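PDB 7D3U: monovalent Na+/H+ antiporter subunit D, which forms, with the other Mrp subunits, a membrane complex that pumps sodium ions in exchange for protons, and is probably one of its antiporter-like subunits. Local coordinates for residues V58-Q62 with T567-V572; L230-P235 with R297-F302; A343-I347 with G428-G432. One frame throughout, in Å; residues are numbered along the deposited sequence.

Contact 1: residues V58-Q62 with T567-V572; sequences VVVHQ and TYIQAV
A chi1 of 173° turns CG1 of V58 trans to the backbone N, toward A571 and Y568, and CG2 trans to the carbonyl carbon, toward the T567 backbone; V60 adopts nearly the same rotamer. The motif is a β-hairpin, strands 59-62 and 73-76, covered by the C-terminal helix 566-572. Strand 59-62 and helix 567-572 run roughly parallel, their axes 28° apart and 8.3 Å at closest approach. V58 divides its methyls: CG1 lies 3.9 Å from A571 CB and reaches Y568 CD1 obliquely, while CG2 rests 4.0 Å from Y568 CA. The A571 methyl touches both valines, V58 CG1 and V60 CG2. V60 CB faces A571 O at 3.7 Å, and its side chain crosses that of V572 at about a right angle, with the CG2 methyls 3.6 Å apart. V572 CG2 also lies over the rim of one Y568 ring face. V59 and H61 point to the other side of the strand, where H61 packs on S873 of subunit A. Beyond V60 the side chain of Q62 bends at chi2, and its NE2 makes a weak hydrogen bond of 3.0 Å to V572 O.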
ATOM      1  N   VAL A  58     -26.649   8.335  11.690  1.00 73.04           N
ATOM      2  CA  VAL A  58     -26.150   7.417  10.675  1.00 73.04           C
ATOM      3  C   VAL A  58     -27.148   7.436   9.529  1.00 73.04           C
ATOM      4  O   VAL A  58     -28.294   7.005   9.693  1.00 73.04           O
ATOM      5  CB  VAL A  58     -25.969   5.993  11.214  1.00 73.04           C
ATOM      6  CG1 VAL A  58     -25.623   5.045  10.085  1.00 73.04           C
ATOM      7  CG2 VAL A  58     -24.901   5.960  12.289  1.00 73.04           C
ATOM      8  N   VAL A  59     -26.721   7.935   8.375  1.00 70.76           N
ATOM      9  CA  VAL A  59     -27.571   7.988   7.192  1.00 70.76           C
ATOM     10  C   VAL A  59     -27.341   6.721   6.381  1.00 70.76           C
ATOM     11  O   VAL A  59     -26.219   6.450   5.944  1.00 70.76           O
ATOM     12  CB  VAL A  59     -27.280   9.239   6.354  1.00 70.76           C
ATOM     13  CG1 VAL A  59     -27.979   9.140   5.016  1.00 70.76           C
ATOM     14  CG2 VAL A  59     -27.722  10.479   7.103  1.00 70.76           C
ATOM     15  N   VAL A  60     -28.403   5.948   6.176  1.00 70.20           N
ATOM     16  CA  VAL A  60     -28.323   4.664   5.493  1.00 70.20           C
ATOM     17  C   VAL A  60     -29.296   4.675   4.328  1.00 70.20           C
ATOM     18  O   VAL A  60     -30.483   4.960   4.508  1.00 70.20           O
ATOM     19  CB  VAL A  60     -28.636   3.494   6.442  1.00 70.20           C
ATOM     20  CG1 VAL A  60     -28.886   2.226   5.653  1.00 70.20           C
ATOM     21  CG2 VAL A  60     -27.500   3.303   7.422  1.00 70.20           C
ATOM     22  N   HIS A  61     -28.795   4.359   3.138  1.00 73.46           N
ATOM     23  CA  HIS A  61     -29.607   4.289   1.932  1.00 73.46           C
ATOM     24  C   HIS A  61     -29.546   2.875   1.378  1.00 73.46           C
ATOM     25  O   HIS A  61     -28.475   2.406   0.986  1.00 73.46           O
ATOM     26  CB  HIS A  61     -29.124   5.292   0.887  1.00 73.46           C
ATOM     27  CG  HIS A  61     -29.858   5.203  -0.411  1.00 73.46           C
ATOM     28  ND1 HIS A  61     -29.217   5.065  -1.621  1.00 73.46           N
ATOM     29  CD2 HIS A  61     -31.183   5.226  -0.687  1.00 73.46           C
ATOM     30  CE1 HIS A  61     -30.114   5.010  -2.588  1.00 73.46           C
ATOM     31  NE2 HIS A  61     -31.315   5.105  -2.048  1.00 73.46           N
ATOM     32  N   GLN A  62     -30.687   2.194   1.356  1.00 74.27           N
ATOM     33  CA  GLN A  62     -30.764   0.853   0.788  1.00 74.27           C
ATOM     34  C   GLN A  62     -30.779   0.987  -0.728  1.00 74.27           C
ATOM     35  O   GLN A  62     -31.798   1.352  -1.318  1.00 74.27           O
ATOM     36  CB  GLN A  62     -31.997   0.120   1.298  1.00 74.27           C
ATOM     37  CG  GLN A  62     -32.189   0.214   2.797  1.00 74.27           C
ATOM     38  CD  GLN A  62     -31.183  -0.614   3.566  1.00 74.27           C
ATOM     39  OE1 GLN A  62     -30.551  -1.514   3.015  1.00 74.27           O
ATOM     40  NE2 GLN A  62     -31.030  -0.315   4.849  1.00 74.27           N
ATOM     41  N   THR A 567     -26.521   2.473  17.249  1.00 76.58           N
ATOM     42  CA  THR A 567     -27.144   3.469  16.386  1.00 76.58           C
ATOM     43  C   THR A 567     -26.841   3.243  14.913  1.00 76.58           C
ATOM     44  O   THR A 567     -27.523   3.823  14.064  1.00 76.58           O
ATOM     45  CB  THR A 567     -26.693   4.872  16.782  1.00 76.58           C
ATOM     46  OG1 THR A 567     -27.246   5.825  15.867  1.00 76.58           O
ATOM     47  CG2 THR A 567     -25.178   4.968  16.746  1.00 76.58           C
ATOM     48  N   TYR A 568     -25.838   2.428  14.594  1.00 73.94           N
ATOM     49  CA  TYR A 568     -25.523   2.073  13.218  1.00 73.94           C
ATOM     50  C   TYR A 568     -26.293   0.840  12.768  1.00 73.94           C
ATOM     51  O   TYR A 568     -26.855   0.822  11.667  1.00 73.94           O
ATOM     52  CB  TYR A 568     -24.013   1.850  13.081  1.00 73.94           C
ATOM     53  CG  TYR A 568     -23.568   1.105  11.843  1.00 73.94           C
ATOM     54  CD1 TYR A 568     -23.282   1.782  10.669  1.00 73.94           C
ATOM     55  CD2 TYR A 568     -23.393  -0.272  11.861  1.00 73.94           C
ATOM     56  CE1 TYR A 568     -22.863   1.109   9.541  1.00 73.94           C
ATOM     57  CE2 TYR A 568     -22.975  -0.953  10.738  1.00 73.94           C
ATOM     58  CZ  TYR A 568     -22.710  -0.257   9.582  1.00 73.94           C
ATOM     59  OH  TYR A 568     -22.292  -0.930   8.460  1.00 73.94           O
ATOM     60  N   ILE A 569     -26.341  -0.187  13.615  1.00 74.63           N
ATOM     61  CA  ILE A 569     -27.099  -1.388  13.293  1.00 74.63           C
ATOM     62  C   ILE A 569     -28.592  -1.092  13.285  1.00 74.63           C
ATOM     63  O   ILE A 569     -29.337  -1.613  12.447  1.00 74.63           O
ATOM     64  CB  ILE A 569     -26.738  -2.510  14.280  1.00 74.63           C
ATOM     65  CG1 ILE A 569     -25.341  -3.039  13.964  1.00 74.63           C
ATOM     66  CG2 ILE A 569     -27.757  -3.628  14.226  1.00 74.63           C
ATOM     67  CD1 ILE A 569     -24.486  -3.256  15.177  1.00 74.63           C
ATOM     68  N   GLN A 570     -29.055  -0.239  14.201  1.00 77.45           N
ATOM     69  CA  GLN A 570     -30.459   0.148  14.208  1.00 77.45           C
ATOM     70  C   GLN A 570     -30.825   1.003  13.004  1.00 77.45           C
ATOM     71  O   GLN A 570     -32.013   1.142  12.696  1.00 77.45           O
ATOM     72  CB  GLN A 570     -30.786   0.897  15.500  1.00 77.45           C
ATOM     73  CG  GLN A 570     -32.206   0.697  15.994  1.00 77.45           C
ATOM     74  CD  GLN A 570     -33.176   1.688  15.389  1.00 77.45           C
ATOM     75  OE1 GLN A 570     -32.797   2.800  15.024  1.00 77.45           O
ATOM     76  NE2 GLN A 570     -34.438   1.289  15.278  1.00 77.45           N
ATOM     77  N   ALA A 571     -29.838   1.570  12.315  1.00 75.26           N
ATOM     78  CA  ALA A 571     -30.101   2.372  11.128  1.00 75.26           C
ATOM     79  C   ALA A 571     -30.005   1.556   9.847  1.00 75.26           C
ATOM     80  O   ALA A 571     -30.756   1.807   8.899  1.00 75.26           O
ATOM     81  CB  ALA A 571     -29.132   3.553  11.063  1.00 75.26           C
ATOM     82  N   VAL A 572     -29.095   0.584   9.793  1.00 73.17           N
ATOM     83  CA  VAL A 572     -29.000  -0.248   8.599  1.00 73.17           C
ATOM     84  C   VAL A 572     -30.144  -1.254   8.544  1.00 73.17           C
ATOM     85  O   VAL A 572     -30.594  -1.630   7.456  1.00 73.17           O
ATOM     86  CB  VAL A 572     -27.635  -0.952   8.537  1.00 73.17           C
ATOM     87  CG1 VAL A 572     -27.524  -1.794   7.281  1.00 73.17           C
ATOM     88  CG2 VAL A 572     -26.513   0.060   8.586  1.00 73.17           C
TER

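Contact 2: residues L230-P235 with R297-F302; sequences LARAYP and RSILAF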
ATOM      1  N   LEU A 230       4.858  -3.564   0.169  1.00 72.76           N
ATOM      2  CA  LEU A 230       4.558  -2.144   0.054  1.00 72.76           C
ATOM      3  C   LEU A 230       5.810  -1.285   0.040  1.00 72.76           C
ATOM      4  O   LEU A 230       5.822  -0.231  -0.605  1.00 72.76           O
ATOM      5  CB  LEU A 230       3.650  -1.701   1.202  1.00 72.76           C
ATOM      6  CG  LEU A 230       3.102  -0.280   1.100  1.00 72.76           C
ATOM      7  CD1 LEU A 230       1.720  -0.215   1.711  1.00 72.76           C
ATOM      8  CD2 LEU A 230       4.035   0.701   1.780  1.00 72.76           C
ATOM      9  N   ALA A 231       6.862  -1.710   0.737  1.00 72.70           N
ATOM     10  CA  ALA A 231       8.121  -0.981   0.703  1.00 72.70           C
ATOM     11  C   ALA A 231       8.860  -1.168  -0.613  1.00 72.70           C
ATOM     12  O   ALA A 231       9.777  -0.396  -0.909  1.00 72.70           O
ATOM     13  CB  ALA A 231       9.008  -1.416   1.867  1.00 72.70           C
ATOM     14  N   ARG A 232       8.487  -2.173  -1.404  1.00 76.78           N
ATOM     15  CA  ARG A 232       9.146  -2.466  -2.668  1.00 76.78           C
ATOM     16  C   ARG A 232       8.239  -2.249  -3.872  1.00 76.78           C
ATOM     17  O   ARG A 232       8.549  -2.739  -4.961  1.00 76.78           O
ATOM     18  CB  ARG A 232       9.671  -3.901  -2.666  1.00 76.78           C
ATOM     19  CG  ARG A 232      10.592  -4.222  -1.506  1.00 76.78           C
ATOM     20  CD  ARG A 232      11.884  -3.436  -1.598  1.00 76.78           C
ATOM     21  NE  ARG A 232      12.602  -3.722  -2.834  1.00 76.78           N
ATOM     22  CZ  ARG A 232      13.729  -3.121  -3.197  1.00 76.78           C
ATOM     23  NH1 ARG A 232      14.315  -3.443  -4.340  1.00 76.78           N
ATOM     24  NH2 ARG A 232      14.270  -2.198  -2.416  1.00 76.78           N
ATOM     25  N   ALA A 233       7.125  -1.540  -3.706  1.00 73.40           N
ATOM     26  CA  ALA A 233       6.236  -1.282  -4.831  1.00 73.40           C
ATOM     27  C   ALA A 233       5.919   0.202  -4.958  1.00 73.40           C
ATOM     28  O   ALA A 233       5.722   0.704  -6.068  1.00 73.40           O
ATOM     29  CB  ALA A 233       4.944  -2.085  -4.693  1.00 73.40           C
ATOM     30  N   TYR A 234       5.869   0.908  -3.835  1.00 74.48           N
ATOM     31  CA  TYR A 234       5.570   2.335  -3.854  1.00 74.48           C
ATOM     32  C   TYR A 234       6.764   3.173  -4.306  1.00 74.48           C
ATOM     33  O   TYR A 234       6.569   4.152  -5.037  1.00 74.48           O
ATOM     34  CB  TYR A 234       5.082   2.804  -2.481  1.00 74.48           C
ATOM     35  CG  TYR A 234       3.599   2.617  -2.268  1.00 74.48           C
ATOM     36  CD1 TYR A 234       2.997   1.389  -2.496  1.00 74.48           C
ATOM     37  CD2 TYR A 234       2.802   3.670  -1.848  1.00 74.48           C
ATOM     38  CE1 TYR A 234       1.643   1.213  -2.305  1.00 74.48           C
ATOM     39  CE2 TYR A 234       1.445   3.502  -1.654  1.00 74.48           C
ATOM     40  CZ  TYR A 234       0.872   2.271  -1.884  1.00 74.48           C
ATOM     41  OH  TYR A 234      -0.477   2.096  -1.693  1.00 74.48           O
ATOM     42  N   PRO A 235       8.001   2.861  -3.891  1.00 73.70           N
ATOM     43  CA  PRO A 235       9.142   3.611  -4.443  1.00 73.70           C
ATOM     44  C   PRO A 235       9.222   3.573  -5.958  1.00 73.70           C
ATOM     45  O   PRO A 235       9.558   4.587  -6.581  1.00 73.70           O
ATOM     46  CB  PRO A 235      10.347   2.921  -3.798  1.00 73.70           C
ATOM     47  CG  PRO A 235       9.839   2.441  -2.511  1.00 73.70           C
ATOM     48  CD  PRO A 235       8.420   2.023  -2.752  1.00 73.70           C
ATOM     49  N   ARG A 297      12.253   8.503  -1.493  1.00 75.22           N
ATOM     50  CA  ARG A 297      10.893   7.992  -1.588  1.00 75.22           C
ATOM     51  C   ARG A 297      10.766   6.553  -1.114  1.00 75.22           C
ATOM     52  O   ARG A 297       9.641   6.084  -0.918  1.00 75.22           O
ATOM     53  CB  ARG A 297      10.379   8.106  -3.024  1.00 75.22           C
ATOM     54  CG  ARG A 297       8.897   8.421  -3.107  1.00 75.22           C
ATOM     55  CD  ARG A 297       8.554   9.155  -4.385  1.00 75.22           C
ATOM     56  NE  ARG A 297       9.301   8.633  -5.522  1.00 75.22           N
ATOM     57  CZ  ARG A 297       8.938   7.569  -6.227  1.00 75.22           C
ATOM     58  NH1 ARG A 297       7.834   6.907  -5.912  1.00 75.22           N
ATOM     59  NH2 ARG A 297       9.680   7.164  -7.248  1.00 75.22           N
ATOM     60  N   SER A 298      11.875   5.845  -0.926  1.00 73.25           N
ATOM     61  CA  SER A 298      11.828   4.518  -0.333  1.00 73.25           C
ATOM     62  C   SER A 298      11.811   4.560   1.185  1.00 73.25           C
ATOM     63  O   SER A 298      11.426   3.570   1.816  1.00 73.25           O
ATOM     64  CB  SER A 298      13.020   3.682  -0.803  1.00 73.25           C
ATOM     65  OG  SER A 298      13.400   2.747   0.189  1.00 73.25           O
ATOM     66  N   ILE A 299      12.223   5.679   1.779  1.00 72.03           N
ATOM     67  CA  ILE A 299      12.094   5.855   3.220  1.00 72.03           C
ATOM     68  C   ILE A 299      10.633   6.059   3.597  1.00 72.03           C
ATOM     69  O   ILE A 299      10.144   5.495   4.585  1.00 72.03           O
ATOM     70  CB  ILE A 299      12.970   7.032   3.682  1.00 72.03           C
ATOM     71  CG1 ILE A 299      14.421   6.587   3.850  1.00 72.03           C
ATOM     72  CG2 ILE A 299      12.432   7.628   4.964  1.00 72.03           C
ATOM     73  CD1 ILE A 299      15.367   7.714   4.177  1.00 72.03           C
ATOM     74  N   LEU A 300       9.916   6.864   2.812  1.00 69.83           N
ATOM     75  CA  LEU A 300       8.528   7.174   3.116  1.00 69.83           C
ATOM     76  C   LEU A 300       7.624   5.954   3.036  1.00 69.83           C
ATOM     77  O   LEU A 300       6.591   5.930   3.702  1.00 69.83           O
ATOM     78  CB  LEU A 300       8.023   8.270   2.180  1.00 69.83           C
ATOM     79  CG  LEU A 300       8.853   9.552   2.179  1.00 69.83           C
ATOM     80  CD1 LEU A 300       8.322  10.533   1.155  1.00 69.83           C
ATOM     81  CD2 LEU A 300       8.858  10.175   3.559  1.00 69.83           C
ATOM     82  N   ALA A 301       7.994   4.928   2.267  1.00 70.03           N
ATOM     83  CA  ALA A 301       7.189   3.709   2.238  1.00 70.03           C
ATOM     84  C   ALA A 301       7.242   2.984   3.579  1.00 70.03           C
ATOM     85  O   ALA A 301       6.204   2.619   4.148  1.00 70.03           O
ATOM     86  CB  ALA A 301       7.663   2.797   1.109  1.00 70.03           C
ATOM     87  N   PHE A 302       8.449   2.759   4.100  1.00 69.90           N
ATOM     88  CA  PHE A 302       8.573   2.150   5.417  1.00 69.90           C
ATOM     89  C   PHE A 302       7.974   3.038   6.498  1.00 69.90           C
ATOM     90  O   PHE A 302       7.416   2.535   7.482  1.00 69.90           O
ATOM     91  CB  PHE A 302      10.038   1.857   5.719  1.00 69.90           C
ATOM     92  CG  PHE A 302      10.485   0.490   5.299  1.00 69.90           C
ATOM     93  CD1 PHE A 302       9.974  -0.638   5.912  1.00 69.90           C
ATOM     94  CD2 PHE A 302      11.424   0.335   4.299  1.00 69.90           C
ATOM     95  CE1 PHE A 302      10.386  -1.894   5.530  1.00 69.90           C
ATOM     96  CE2 PHE A 302      11.841  -0.919   3.913  1.00 69.90           C
ATOM     97  CZ  PHE A 302      11.321  -2.034   4.530  1.00 69.90           C
TER
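The carbonyl oxygen of P235 has the guanidinium of R297 before it, 2.7 Å from R297 NH2 and 3.0 Å from R297 NH1. Y234 O lies 3.2 Å from the same NH1, so two successive carbonyls of the 230-235 turn gather round one cationic group, both approaching its plane obliquely. A bend at chi3 (39°) brings the arginine's end round to them. R297 NE forms a salt bridge to E348, which would be expected to balance the charge. Further along, the contact becomes apolar. P235 lays its ring against the start of helix 296-316, CG being 3.6 Å from S298 CA, and its CD faces the A301 methyl. A301 CB fills the middle of the interface, 3.8 Å from A231 CA, with Y234 CB and L230 CD2 at its borders. A231 CB sits over one face of the F302 ring in a CH-pi contact, 3.6 Å from the ring centroid and 17° off the ring normal. With alanines facing each other, A231 CA and A301 CA lie 5.0 Å apart. The short helical run 228-231 follows helix 204-221 after a break, consistent with the discontinuous transmembrane helix of antiporter-like subunits. R232, directly after it, forms salt bridges to D564 of subunit A and D103 of subunit C. The turn lies between helix 296-316 and helix 157-187, where Y166 touches A233 and Y234, while helices 320-350 and 405-430 pack on other sides of 296-316.

Contact 3: residues A343-I347 with G428-G432; sequences AIGAI and GIFLG
I347 reaches toward I429 and F430 from the end of helix 320-350, and its atoms close on them one bond at a time. CB points at the 428-432 segment but is still set back from it. CG1 lies beside the backbone N (chi1 -67°) and carries the chain forward, while CG2 takes the place trans to that N. An extended chi2 of 173° then pushes CD1 outward, and this methyl makes the contact: it is 3.5 Å from F430 CZ, approaching the ring obliquely, and 3.8 Å from I429 CG2. The backbones stay well apart, I347 CA and I429 CA being 9.4 Å from each other, so the gap is bridged by side-chain ends. I344, three residues earlier on the helix, adds a second methyl. Its CD1 comes to the edge of the F430 ring, 4.4 Å from CE1, and stands 4.3 Å from I429 CD1. I429 CG2 in turn lies over the rim of one F430 face, so ring and isoleucine present a joint surface to helix 320-350. Both belong to the last turn of helix 405-430, which widens into a pi-type turn at 428-430 before the chain leaves the helix. The contact is wholly apolar and buried, though small, at 158 Å². F430 also stacks on F373 of helix 367-380 and meets W426. The short helix 362-365 supplies L362 against I347, I429 and F430, and helix 296-316 brings P296 against I344 and I429, so the ends of 320-350 and 405-430 meet among three other helices.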
ATOM      1  N   ALA A 343       6.038  16.541  -1.660  1.00 70.76           N
ATOM      2  CA  ALA A 343       7.235  17.362  -1.547  1.00 70.76           C
ATOM      3  C   ALA A 343       8.456  16.614  -2.063  1.00 70.76           C
ATOM      4  O   ALA A 343       9.236  17.152  -2.855  1.00 70.76           O
ATOM      5  CB  ALA A 343       7.443  17.798  -0.097  1.00 70.76           C
ATOM      6  N   ILE A 344       8.636  15.368  -1.622  1.00 71.32           N
ATOM      7  CA  ILE A 344       9.716  14.546  -2.156  1.00 71.32           C
ATOM      8  C   ILE A 344       9.431  14.177  -3.606  1.00 71.32           C
ATOM      9  O   ILE A 344      10.357  14.033  -4.412  1.00 71.32           O
ATOM     10  CB  ILE A 344       9.914  13.302  -1.273  1.00 71.32           C
ATOM     11  CG1 ILE A 344      10.437  13.712   0.101  1.00 71.32           C
ATOM     12  CG2 ILE A 344      10.879  12.326  -1.916  1.00 71.32           C
ATOM     13  CD1 ILE A 344      11.735  14.475   0.047  1.00 71.32           C
ATOM     14  N   GLY A 345       8.156  14.044  -3.970  1.00 72.27           N
ATOM     15  CA  GLY A 345       7.818  13.762  -5.353  1.00 72.27           C
ATOM     16  C   GLY A 345       8.068  14.934  -6.277  1.00 72.27           C
ATOM     17  O   GLY A 345       8.372  14.742  -7.457  1.00 72.27           O
ATOM     18  N   ALA A 346       7.942  16.159  -5.765  1.00 72.82           N
ATOM     19  CA  ALA A 346       8.241  17.332  -6.574  1.00 72.82           C
ATOM     20  C   ALA A 346       9.732  17.488  -6.824  1.00 72.82           C
ATOM     21  O   ALA A 346      10.121  18.174  -7.773  1.00 72.82           O
ATOM     22  CB  ALA A 346       7.695  18.592  -5.907  1.00 72.82           C
ATOM     23  N   ILE A 347      10.571  16.871  -5.995  1.00 74.32           N
ATOM     24  CA  ILE A 347      12.006  16.885  -6.242  1.00 74.32           C
ATOM     25  C   ILE A 347      12.376  15.846  -7.288  1.00 74.32           C
ATOM     26  O   ILE A 347      13.179  16.113  -8.187  1.00 74.32           O
ATOM     27  CB  ILE A 347      12.766  16.660  -4.924  1.00 74.32           C
ATOM     28  CG1 ILE A 347      12.553  17.842  -3.985  1.00 74.32           C
ATOM     29  CG2 ILE A 347      14.241  16.445  -5.189  1.00 74.32           C
ATOM     30  CD1 ILE A 347      13.134  17.626  -2.618  1.00 74.32           C
ATOM     31  N   GLY A 428      20.437  15.055   3.830  1.00 76.06           N
ATOM     32  CA  GLY A 428      20.978  14.563   2.581  1.00 76.06           C
ATOM     33  C   GLY A 428      20.398  15.186   1.336  1.00 76.06           C
ATOM     34  O   GLY A 428      20.939  14.970   0.248  1.00 76.06           O
ATOM     35  N   ILE A 429      19.313  15.949   1.453  1.00 74.95           N
ATOM     36  CA  ILE A 429      18.680  16.595   0.311  1.00 74.95           C
ATOM     37  C   ILE A 429      18.681  18.113   0.448  1.00 74.95           C
ATOM     38  O   ILE A 429      19.025  18.832  -0.493  1.00 74.95           O
ATOM     39  CB  ILE A 429      17.245  16.069   0.090  1.00 74.95           C
ATOM     40  CG1 ILE A 429      17.278  14.627  -0.405  1.00 74.95           C
ATOM     41  CG2 ILE A 429      16.501  16.941  -0.899  1.00 74.95           C
ATOM     42  CD1 ILE A 429      15.924  14.094  -0.795  1.00 74.95           C
ATOM     43  N   PHE A 430      18.308  18.620   1.621  1.00 74.66           N
ATOM     44  CA  PHE A 430      18.026  20.042   1.763  1.00 74.66           C
ATOM     45  C   PHE A 430      19.161  20.842   2.384  1.00 74.66           C
ATOM     46  O   PHE A 430      19.391  21.981   1.971  1.00 74.66           O
ATOM     47  CB  PHE A 430      16.758  20.244   2.596  1.00 74.66           C
ATOM     48  CG  PHE A 430      15.513  19.753   1.922  1.00 74.66           C
ATOM     49  CD1 PHE A 430      15.084  18.452   2.098  1.00 74.66           C
ATOM     50  CD2 PHE A 430      14.780  20.586   1.102  1.00 74.66           C
ATOM     51  CE1 PHE A 430      13.944  17.996   1.477  1.00 74.66           C
ATOM     52  CE2 PHE A 430      13.639  20.131   0.478  1.00 74.66           C
ATOM     53  CZ  PHE A 430      13.222  18.838   0.668  1.00 74.66           C
ATOM     54  N   LEU A 431      19.877  20.290   3.356  1.00 78.07           N
ATOM     55  CA  LEU A 431      20.942  21.022   4.026  1.00 78.07           C
ATOM     56  C   LEU A 431      22.266  20.806   3.303  1.00 78.07           C
ATOM     57  O   LEU A 431      22.631  19.671   2.986  1.00 78.07           O
ATOM     58  CB  LEU A 431      21.060  20.593   5.487  1.00 78.07           C
ATOM     59  CG  LEU A 431      19.955  21.096   6.413  1.00 78.07           C
ATOM     60  CD1 LEU A 431      20.304  20.806   7.861  1.00 78.07           C
ATOM     61  CD2 LEU A 431      19.715  22.579   6.203  1.00 78.07           C
ATOM     62  N   GLY A 432      22.979  21.900   3.051  1.00 85.60           N
ATOM     63  CA  GLY A 432      24.264  21.830   2.388  1.00 85.60           C
ATOM     64  C   GLY A 432      24.473  22.963   1.407  1.00 85.60           C
ATOM     65  O   GLY A 432      23.589  23.805   1.228  1.00 85.60           O
TER

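How the contacts relate
From the N terminus, the chain first reaches 58-62, whose partner 567-572 lies near the C terminus; contact 1 therefore closes a loop of 504 residues that encloses both others. Within it, contact 2 closes a loop of 61 residues between the 230-235 turn and helix 296-316, and contact 3, opening only afterwards, joins helix 320-350 to the end of helix 405-430 across 80 residues. Contacts 2 and 3 are thus in series, with centres 16 Å apart, and touch where L300 CD1 meets I344 CG1 at 4.0 Å. Contact 1 ties the strand 59-62 hairpin to the C-terminal helix, on the opposite side of the chain's centre, its centre 38 Å from that of contact 2 and 47 Å from that of contact 3.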